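Local coordinates for lysosome-associated membrane glycoprotein 2 (Mus musculus, PDB 5GV3), which plays an important role in lysosome biogenesis, lysosomal pH regulation and autophagy, directly inhibiting the proton channel TMEM175, and is represented here by its first, membrane-distal lumenal domain, at residues I24-T29 / K34-A39; K59-F64 / S69-F74; V128-Y131 / V136-K139. All blocks are in the same frame, centred on the assembly; numbering follows the deposited sequence.

Interaction 1. Residues I24-T29 / K34-A39. With NAG (2-acetamido-2-deoxy-beta-D-glucopyranose), chain P; NAG (2-acetamido-2-deoxy-beta-D-glucopyranose), chain M.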
# COMPACT_ATOMS: atom_id res chain seq x y z
N ILE A 24 13.59 2.42 5.10
CA ILE A 24 14.42 2.59 3.92
C ILE A 24 15.89 2.85 4.26
O ILE A 24 16.20 3.73 5.07
CB ILE A 24 13.92 3.75 3.04
CG1 ILE A 24 12.46 3.53 2.65
CG2 ILE A 24 14.81 3.91 1.78
CD1 ILE A 24 11.84 4.69 1.91
N THR A 25 16.77 2.06 3.66
CA THR A 25 18.21 2.30 3.78
C THR A 25 18.71 2.96 2.51
O THR A 25 18.48 2.46 1.41
CB THR A 25 18.99 0.99 4.02
OG1 THR A 25 18.48 0.32 5.17
CG2 THR A 25 20.48 1.29 4.24
N TYR A 26 19.38 4.10 2.65
CA TYR A 26 19.93 4.79 1.49
C TYR A 26 21.39 5.17 1.72
O TYR A 26 21.83 5.31 2.86
CB TYR A 26 19.10 6.03 1.16
CG TYR A 26 19.04 7.06 2.26
CD1 TYR A 26 18.15 6.91 3.32
CD2 TYR A 26 19.83 8.19 2.22
CE1 TYR A 26 18.09 7.86 4.33
CE2 TYR A 26 19.76 9.15 3.22
CZ TYR A 26 18.89 8.97 4.27
OH TYR A 26 18.82 9.92 5.27
N GLU A 27 22.14 5.36 0.64
CA GLU A 27 23.55 5.69 0.75
C GLU A 27 23.77 7.14 1.14
O GLU A 27 23.14 8.06 0.59
CB GLU A 27 24.30 5.39 -0.56
CG GLU A 27 25.78 5.72 -0.50
CD GLU A 27 26.53 5.41 -1.79
OE1 GLU A 27 25.90 4.93 -2.75
OE2 GLU A 27 27.76 5.63 -1.82
N THR A 28 24.63 7.33 2.12
CA THR A 28 25.03 8.64 2.64
C THR A 28 26.53 8.90 2.40
O THR A 28 27.25 8.01 1.94
CB THR A 28 24.67 8.77 4.12
OG1 THR A 28 25.10 7.60 4.82
CG2 THR A 28 23.17 8.86 4.26
N THR A 29 26.99 10.11 2.69
CA THR A 29 28.35 10.55 2.36
C THR A 29 29.50 9.78 3.04
O THR A 29 29.33 9.20 4.13
CB THR A 29 28.54 12.05 2.70
OG1 THR A 29 29.79 12.51 2.17
CG2 THR A 29 28.49 12.28 4.21
N LYS A 34 22.33 5.29 5.60
CA LYS A 34 21.38 5.66 6.65
C LYS A 34 20.07 4.90 6.51
O LYS A 34 19.55 4.74 5.41
CB LYS A 34 21.09 7.16 6.65
CG LYS A 34 20.22 7.55 7.83
CD LYS A 34 20.20 9.03 8.12
CE LYS A 34 19.55 9.28 9.47
NZ LYS A 34 19.23 10.71 9.69
N THR A 35 19.56 4.40 7.64
CA THR A 35 18.29 3.70 7.67
C THR A 35 17.26 4.55 8.40
O THR A 35 17.50 5.00 9.53
CB THR A 35 18.40 2.34 8.36
OG1 THR A 35 19.35 1.52 7.68
CG2 THR A 35 17.05 1.64 8.38
N ILE A 36 16.12 4.80 7.75
CA ILE A 36 15.03 5.55 8.36
C ILE A 36 13.70 4.81 8.22
O ILE A 36 13.54 3.97 7.34
CB ILE A 36 14.90 6.96 7.73
CG1 ILE A 36 14.72 6.87 6.22
CG2 ILE A 36 16.14 7.78 8.01
CD1 ILE A 36 13.31 7.04 5.74
N THR A 37 12.76 5.12 9.11
CA THR A 37 11.41 4.56 9.00
C THR A 37 10.40 5.67 8.73
O THR A 37 10.36 6.67 9.44
CB THR A 37 11.00 3.78 10.26
OG1 THR A 37 11.78 2.58 10.34
CG2 THR A 37 9.53 3.39 10.21
N ILE A 38 9.62 5.50 7.68
CA ILE A 38 8.56 6.44 7.34
C ILE A 38 7.20 5.87 7.67
O ILE A 38 6.72 4.96 6.99
CB ILE A 38 8.56 6.80 5.85
CG1 ILE A 38 9.90 7.38 5.43
CG2 ILE A 38 7.43 7.77 5.54
CD1 ILE A 38 9.98 7.68 3.95
N ALA A 39 6.56 6.39 8.71
CA ALA A 39 5.17 6.03 8.97
C ALA A 39 4.28 6.93 8.12
O ALA A 39 4.40 8.15 8.17
CB ALA A 39 4.83 6.18 10.45
C1 NAG P . 25.39 1.49 1.37
C2 NAG P . 24.51 1.40 0.13
C3 NAG P . 25.30 0.87 -1.06
C4 NAG P . 26.57 1.68 -1.27
C5 NAG P . 27.38 1.69 0.02
C6 NAG P . 28.64 2.52 -0.08
C7 NAG P . 22.15 1.01 0.74
C8 NAG P . 21.09 -0.01 0.93
N2 NAG P . 23.36 0.55 0.38
O3 NAG P . 24.49 0.95 -2.23
O4 NAG P . 27.35 1.09 -2.31
O5 NAG P . 26.58 2.26 1.07
O6 NAG P . 29.10 2.88 1.22
O7 NAG P . 21.94 2.21 0.89
C1 NAG M . 6.35 0.48 11.98
C2 NAG M . 6.51 1.17 13.34
C3 NAG M . 6.88 0.14 14.41
C4 NAG M . 5.88 -1.02 14.40
C5 NAG M . 5.75 -1.60 12.99
C6 NAG M . 4.68 -2.66 12.90
C7 NAG M . 7.19 3.53 13.44
C8 NAG M . 8.34 4.49 13.36
N2 NAG M . 7.50 2.23 13.29
O3 NAG M . 6.89 0.75 15.69
O4 NAG M . 6.31 -2.03 15.30
O5 NAG M . 5.38 -0.56 12.08
O6 NAG M . 3.40 -2.08 13.08
O7 NAG M . 6.04 3.90 13.63

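Interaction 2. Residues K59-F64 / S69-F74. With NAG (2-acetamido-2-deoxy-beta-D-glucopyranose), chain O.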
# COMPACT_ATOMS: atom_id res chain seq x y z
N LYS A 59 -7.56 0.53 -8.68
CA LYS A 59 -6.27 0.76 -8.04
C LYS A 59 -6.32 1.74 -6.85
O LYS A 59 -7.20 2.59 -6.74
CB LYS A 59 -5.25 1.28 -9.07
CG LYS A 59 -5.57 2.63 -9.73
CD LYS A 59 -4.54 3.01 -10.82
CE LYS A 59 -5.00 4.27 -11.58
NZ LYS A 59 -4.08 4.67 -12.70
N ILE A 60 -5.33 1.62 -5.97
CA ILE A 60 -5.13 2.60 -4.93
C ILE A 60 -3.77 3.25 -5.07
O ILE A 60 -2.77 2.57 -5.28
CB ILE A 60 -5.25 1.98 -3.53
CG1 ILE A 60 -6.71 1.64 -3.23
CG2 ILE A 60 -4.72 2.93 -2.48
CD1 ILE A 60 -6.86 0.85 -1.94
N MET A 61 -3.76 4.57 -4.99
CA MET A 61 -2.51 5.32 -5.01
C MET A 61 -2.40 6.24 -3.80
O MET A 61 -3.35 6.90 -3.43
CB MET A 61 -2.40 6.12 -6.30
CG MET A 61 -2.46 5.26 -7.55
SD MET A 61 -2.36 6.21 -9.07
CE MET A 61 -0.69 6.83 -8.95
N ILE A 62 -1.25 6.22 -3.14
CA ILE A 62 -1.03 7.05 -1.97
C ILE A 62 0.18 7.95 -2.18
O ILE A 62 1.23 7.48 -2.58
CB ILE A 62 -0.84 6.19 -0.71
CG1 ILE A 62 -2.08 5.32 -0.46
CG2 ILE A 62 -0.51 7.07 0.49
CD1 ILE A 62 -3.35 6.13 -0.11
N GLN A 63 0.03 9.25 -1.93
CA GLN A 63 1.17 10.16 -1.99
C GLN A 63 1.42 10.77 -0.62
O GLN A 63 0.49 11.02 0.13
CB GLN A 63 0.97 11.27 -3.03
CG GLN A 63 0.46 10.81 -4.38
CD GLN A 63 -1.03 10.50 -4.36
OE1 GLN A 63 -1.80 11.19 -3.70
NE2 GLN A 63 -1.43 9.46 -5.08
N PHE A 64 2.69 10.99 -0.30
CA PHE A 64 3.05 11.62 0.96
C PHE A 64 4.22 12.59 0.74
O PHE A 64 5.38 12.18 0.68
CB PHE A 64 3.41 10.56 1.99
CG PHE A 64 3.90 11.13 3.29
CD1 PHE A 64 3.17 12.10 3.96
CD2 PHE A 64 5.08 10.68 3.86
CE1 PHE A 64 3.62 12.62 5.15
CE2 PHE A 64 5.54 11.19 5.06
CZ PHE A 64 4.81 12.16 5.71
N SER A 69 5.63 7.83 -2.78
CA SER A 69 4.35 7.48 -3.38
C SER A 69 4.23 5.96 -3.30
O SER A 69 5.24 5.25 -3.20
CB SER A 69 4.25 7.97 -4.82
OG SER A 69 5.23 7.38 -5.63
N TRP A 70 3.01 5.46 -3.33
CA TRP A 70 2.75 4.04 -3.13
C TRP A 70 1.50 3.65 -3.90
O TRP A 70 0.54 4.42 -3.98
CB TRP A 70 2.60 3.73 -1.64
CG TRP A 70 2.32 2.30 -1.32
CD1 TRP A 70 3.24 1.33 -1.05
CD2 TRP A 70 1.04 1.67 -1.23
NE1 TRP A 70 2.60 0.13 -0.80
CE2 TRP A 70 1.25 0.32 -0.91
CE3 TRP A 70 -0.28 2.12 -1.39
CZ2 TRP A 70 0.20 -0.59 -0.74
CZ3 TRP A 70 -1.32 1.22 -1.22
CH2 TRP A 70 -1.08 -0.12 -0.90
N ALA A 71 1.51 2.46 -4.48
CA ALA A 71 0.38 2.02 -5.30
C ALA A 71 0.16 0.52 -5.20
O ALA A 71 1.07 -0.23 -4.83
CB ALA A 71 0.60 2.43 -6.76
N VAL A 72 -1.04 0.08 -5.55
CA VAL A 72 -1.39 -1.34 -5.55
C VAL A 72 -2.47 -1.62 -6.60
O VAL A 72 -3.30 -0.77 -6.90
CB VAL A 72 -1.87 -1.81 -4.14
CG1 VAL A 72 -3.06 -0.98 -3.65
CG2 VAL A 72 -2.20 -3.31 -4.13
N ASN A 73 -2.42 -2.82 -7.17
CA ASN A 73 -3.41 -3.28 -8.12
C ASN A 73 -4.36 -4.29 -7.57
O ASN A 73 -3.97 -5.17 -6.80
CB ASN A 73 -2.78 -3.95 -9.33
CG ASN A 73 -2.48 -3.02 -10.44
OD1 ASN A 73 -3.00 -1.91 -10.52
ND2 ASN A 73 -1.64 -3.49 -11.36
N PHE A 74 -5.61 -4.18 -8.01
CA PHE A 74 -6.60 -5.20 -7.77
C PHE A 74 -7.18 -5.62 -9.12
O PHE A 74 -7.74 -4.80 -9.83
CB PHE A 74 -7.70 -4.70 -6.82
CG PHE A 74 -7.18 -4.04 -5.57
CD1 PHE A 74 -6.76 -4.80 -4.49
CD2 PHE A 74 -7.13 -2.65 -5.48
CE1 PHE A 74 -6.29 -4.19 -3.33
CE2 PHE A 74 -6.66 -2.04 -4.32
CZ PHE A 74 -6.24 -2.81 -3.25
C1 NAG O . -1.20 -2.81 -12.53
C2 NAG O . -1.99 -3.22 -13.78
C3 NAG O . -1.39 -2.55 -15.02
C4 NAG O . -1.23 -1.05 -14.79
C5 NAG O . -0.50 -0.79 -13.48
C6 NAG O . -0.37 0.67 -13.12
C7 NAG O . -2.82 -5.33 -14.74
C8 NAG O . -2.67 -6.83 -14.75
N2 NAG O . -1.99 -4.67 -13.93
O3 NAG O . -2.20 -2.80 -16.16
O4 NAG O . -0.50 -0.46 -15.87
O5 NAG O . -1.22 -1.41 -12.41
O6 NAG O . 0.09 0.82 -11.78
O7 NAG O . -3.65 -4.76 -15.44

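Interaction 3. Residues V128-Y131 / V136-K139. With NAG (2-acetamido-2-deoxy-beta-D-glucopyranose), chain M.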
# COMPACT_ATOMS: atom_id res chain seq x y z
N VAL A 128 0.57 -7.68 11.49
CA VAL A 128 1.65 -7.10 10.70
C VAL A 128 2.21 -8.01 9.61
O VAL A 128 2.84 -9.03 9.89
CB VAL A 128 2.82 -6.66 11.61
CG1 VAL A 128 4.01 -6.14 10.78
CG2 VAL A 128 2.35 -5.61 12.60
N LEU A 129 1.98 -7.64 8.36
CA LEU A 129 2.60 -8.35 7.25
C LEU A 129 3.91 -7.64 6.89
O LEU A 129 3.93 -6.43 6.65
CB LEU A 129 1.66 -8.42 6.04
CG LEU A 129 0.25 -8.94 6.39
CD1 LEU A 129 -0.66 -9.01 5.17
CD2 LEU A 129 0.34 -10.29 7.09
N THR A 130 5.02 -8.39 6.91
CA THR A 130 6.34 -7.82 6.64
C THR A 130 6.91 -8.36 5.34
O THR A 130 6.93 -9.57 5.12
CB THR A 130 7.34 -8.11 7.77
OG1 THR A 130 6.80 -7.66 9.02
CG2 THR A 130 8.66 -7.39 7.52
N TYR A 131 7.38 -7.46 4.48
CA TYR A 131 8.03 -7.85 3.24
C TYR A 131 9.42 -7.25 3.18
O TYR A 131 9.59 -6.03 3.11
CB TYR A 131 7.18 -7.44 2.04
CG TYR A 131 5.81 -8.08 2.06
CD1 TYR A 131 4.76 -7.47 2.72
CD2 TYR A 131 5.58 -9.30 1.44
CE1 TYR A 131 3.51 -8.05 2.76
CE2 TYR A 131 4.33 -9.89 1.47
CZ TYR A 131 3.30 -9.26 2.13
OH TYR A 131 2.05 -9.84 2.17
N VAL A 136 14.47 -1.92 1.14
CA VAL A 136 13.26 -1.43 1.79
C VAL A 136 12.53 -2.54 2.56
O VAL A 136 12.26 -3.61 2.02
CB VAL A 136 12.29 -0.82 0.77
CG1 VAL A 136 11.03 -0.34 1.46
CG2 VAL A 136 12.95 0.33 0.00
N VAL A 137 12.24 -2.28 3.83
CA VAL A 137 11.36 -3.17 4.58
C VAL A 137 9.96 -2.57 4.66
O VAL A 137 9.77 -1.49 5.22
CB VAL A 137 11.92 -3.43 5.99
CG1 VAL A 137 10.91 -4.21 6.84
CG2 VAL A 137 13.24 -4.17 5.90
N GLN A 138 8.98 -3.26 4.07
CA GLN A 138 7.60 -2.81 4.06
C GLN A 138 6.78 -3.53 5.13
O GLN A 138 6.83 -4.75 5.24
CB GLN A 138 6.97 -3.02 2.68
CG GLN A 138 7.80 -2.43 1.55
CD GLN A 138 7.22 -2.69 0.18
OE1 GLN A 138 6.15 -3.28 0.05
NE2 GLN A 138 7.93 -2.24 -0.85
N LYS A 139 6.04 -2.76 5.93
CA LYS A 139 5.16 -3.35 6.93
C LYS A 139 3.72 -2.86 6.73
O LYS A 139 3.48 -1.67 6.57
CB LYS A 139 5.65 -3.03 8.34
CG LYS A 139 6.93 -3.76 8.73
CD LYS A 139 7.32 -3.45 10.17
CE LYS A 139 8.57 -4.20 10.61
NZ LYS A 139 8.33 -5.67 10.60
C1 NAG M . 6.35 0.48 11.98
C2 NAG M . 6.51 1.17 13.34
C3 NAG M . 6.88 0.14 14.41
C4 NAG M . 5.88 -1.02 14.40
C5 NAG M . 5.75 -1.60 12.99
C6 NAG M . 4.68 -2.66 12.90
C7 NAG M . 7.19 3.53 13.44
C8 NAG M . 8.34 4.49 13.36
N2 NAG M . 7.50 2.23 13.29
O3 NAG M . 6.89 0.75 15.69
O4 NAG M . 6.31 -2.03 15.30
O5 NAG M . 5.38 -0.56 12.08
O6 NAG M . 3.40 -2.08 13.08
O7 NAG M . 6.04 3.90 13.63

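Interaction 1. Residues I24-T29 / K34-A39
Lys-34 and Tyr-26 form a hydrogen-bonded antiparallel pair, each donating its N-H to the other's carbonyl oxygen. With CG held between the backbone N and the carbonyl carbon (chi1 61°), the tyrosine ring swings toward the partner strand. Lys-34 CB then lies over one ring face, 4.1 Å from its centroid in a CH-pi contact, and Thr-28 CG2 also packs against that methylene. Beyond CB the extended lysine runs alongside the phenol, its CD 3.3 Å from Tyr-26 OH, before the ammonium passes beyond the ring. The hydroxyl itself bonds to the carbonyl oxygen of Pro-99, fixing the far end of the ring. Ile-36 CG1 meets the ring at its edge, 4.0 Å from Tyr-26 CE1.

Ile-24 continues the pairing: its N bonds Ile-36 O at 2.7 Å, and its O accepts Ile-36 N in return. Its side chain reaches Ile-38 with methyl against methyl, CD1 to CD1 at 4.1 Å, while Phe-98 covers both Ile-24 and Ile-36. On the other face, Thr-25 OG1 and Thr-35 OG1 share a hydrogen bond of 2.9 Å. There the acetamide methyl C8 of the Asn-33 glycan rests 3.6 Å from Thr-25 CG2. The two faces of this hairpin therefore differ in chemistry: an aliphatic and aromatic side packs on the 97-102 region, and a hydroxylated side faces carbohydrate.

Interaction 2. Residues K59-F64 / S69-F74
Trp-70 and Phe-74 are both met at their ring edges by Ile-60. The CG2 branch of the isoleucine approaches Trp-70 CZ3 at 4.0 Å, close to the indole plane, while the CG1-CD1 arm extends to Phe-74, with CD1 3.7 Å from CE2. The two branches of one side chain thus bridge two rings of the neighbouring strand. Trp-70 CG, anti to the backbone N (chi1 180°), lays the indole alongside Ile-62, whose CG1 reaches Trp-70 CE3 at 3.8 Å. Phe-22 meets the indole ring as well, and NE1 is hydrogen-bonded to the hydroxyl of Tyr-140. Val-72 CG1 packs against Ile-60 CB at 3.7 Å.

Beneath these side chains, Ile-62 and Trp-70 exchange two backbone hydrogen bonds, of which Ile-62 N to Trp-70 O is short at 2.7 Å and nearly straight (171°). Ile-60 and Val-72 form the next such pair, with a longer bond from Ile-60 N to Val-72 O at 3.3 Å. The opposite face carries Lys-59, Met-61, Ala-71 and Asn-73, and there Met-61 CG touches Ala-71 CB. Asn-73 ND2 is linked covalently to an N-acetylglucosamine and is also hydrogen-bonded to Asp-85. This is an antiparallel beta hairpin at the edge of the four-stranded sheet, glycosylated on one face and packed by the other onto strand 11-28 of the second sheet.

Interaction 3. Residues V128-Y131 / V136-K139
Tyr-131 and Gln-138 form a hydrogen-bonded antiparallel pair, with Tyr-131 N to Gln-138 O at 2.9 Å and Gln-138 N to Tyr-131 O at 3.0 Å, both nearly straight. The strands run at 165° to one another, and CA-H...O contacts from Thr-130 to Gln-138 O and from Lys-139 to Leu-129 O fill in between.

Thr-130 and Lys-139, a non-hydrogen-bonded pair, carry the polar side-chain contact. Their side chains lie side by side and point the same way. The lysine is extended as far as CE and then bends at its last torsion (chi4 -64°), which turns the ammonium toward Thr-130, donating a hydrogen bond of 3.0 Å from NZ to Thr-130 OG1. The bend also brings NZ close to Thr-130 CG2, which also packs on Val-137 CG1 at 4.0 Å.

The aliphatic part of the same lysine lies against the sugar attached to Asn-21: Lys-139 CD is 3.7 Å from C5 of its N-acetylglucosamine. Val-128 CG2 approaches that sugar too, 3.7 Å from its O6. Lysine and valine thus touch the C5-C6 side of the sugar by van der Waals contact.

On the other face are Tyr-131 and Gln-138. The tyrosine side chain packs on Asn-111 and Glu-113 of strand 106-117. The extended Gln-138 side chain carries its amide to outside partners: OE1 is hydrogen-bonded to the hydroxyl of Tyr-140 and, weakly, to Asn-111 ND2, so this buried oxygen is satisfied. The pair belongs to a tight antiparallel beta hairpin, strands 129-133 and 136-146 with only two residues between them, whose second strand pairs antiparallel, on its other edge, with strand 11-28. One face meets the opposing sheet and the other bears carbohydrate.

In the fold
Interactions 1, 2 and 3 follow one another along the chain, each in a beta hairpin, and all lie within the first lumenal domain. Interactions 1 and 3, with centres 15 Å apart, share the mixed sheet in which strands 11-28 and 136-146 are neighbours; they touch where Ile-24 CG1 meets Val-136 CG2, and both border the Asn-21 glycan. Interaction 2 belongs to the facing four-stranded sheet, 21 Å from interaction 1 and 16 Å from interaction 3 between centres, yet Phe-64 reaches Ile-38 of interaction 1. The hairpins contribute strands to two packed sheets with sugars on their outer faces, consistent with the beta-prism fold of LAMP lumenal domains.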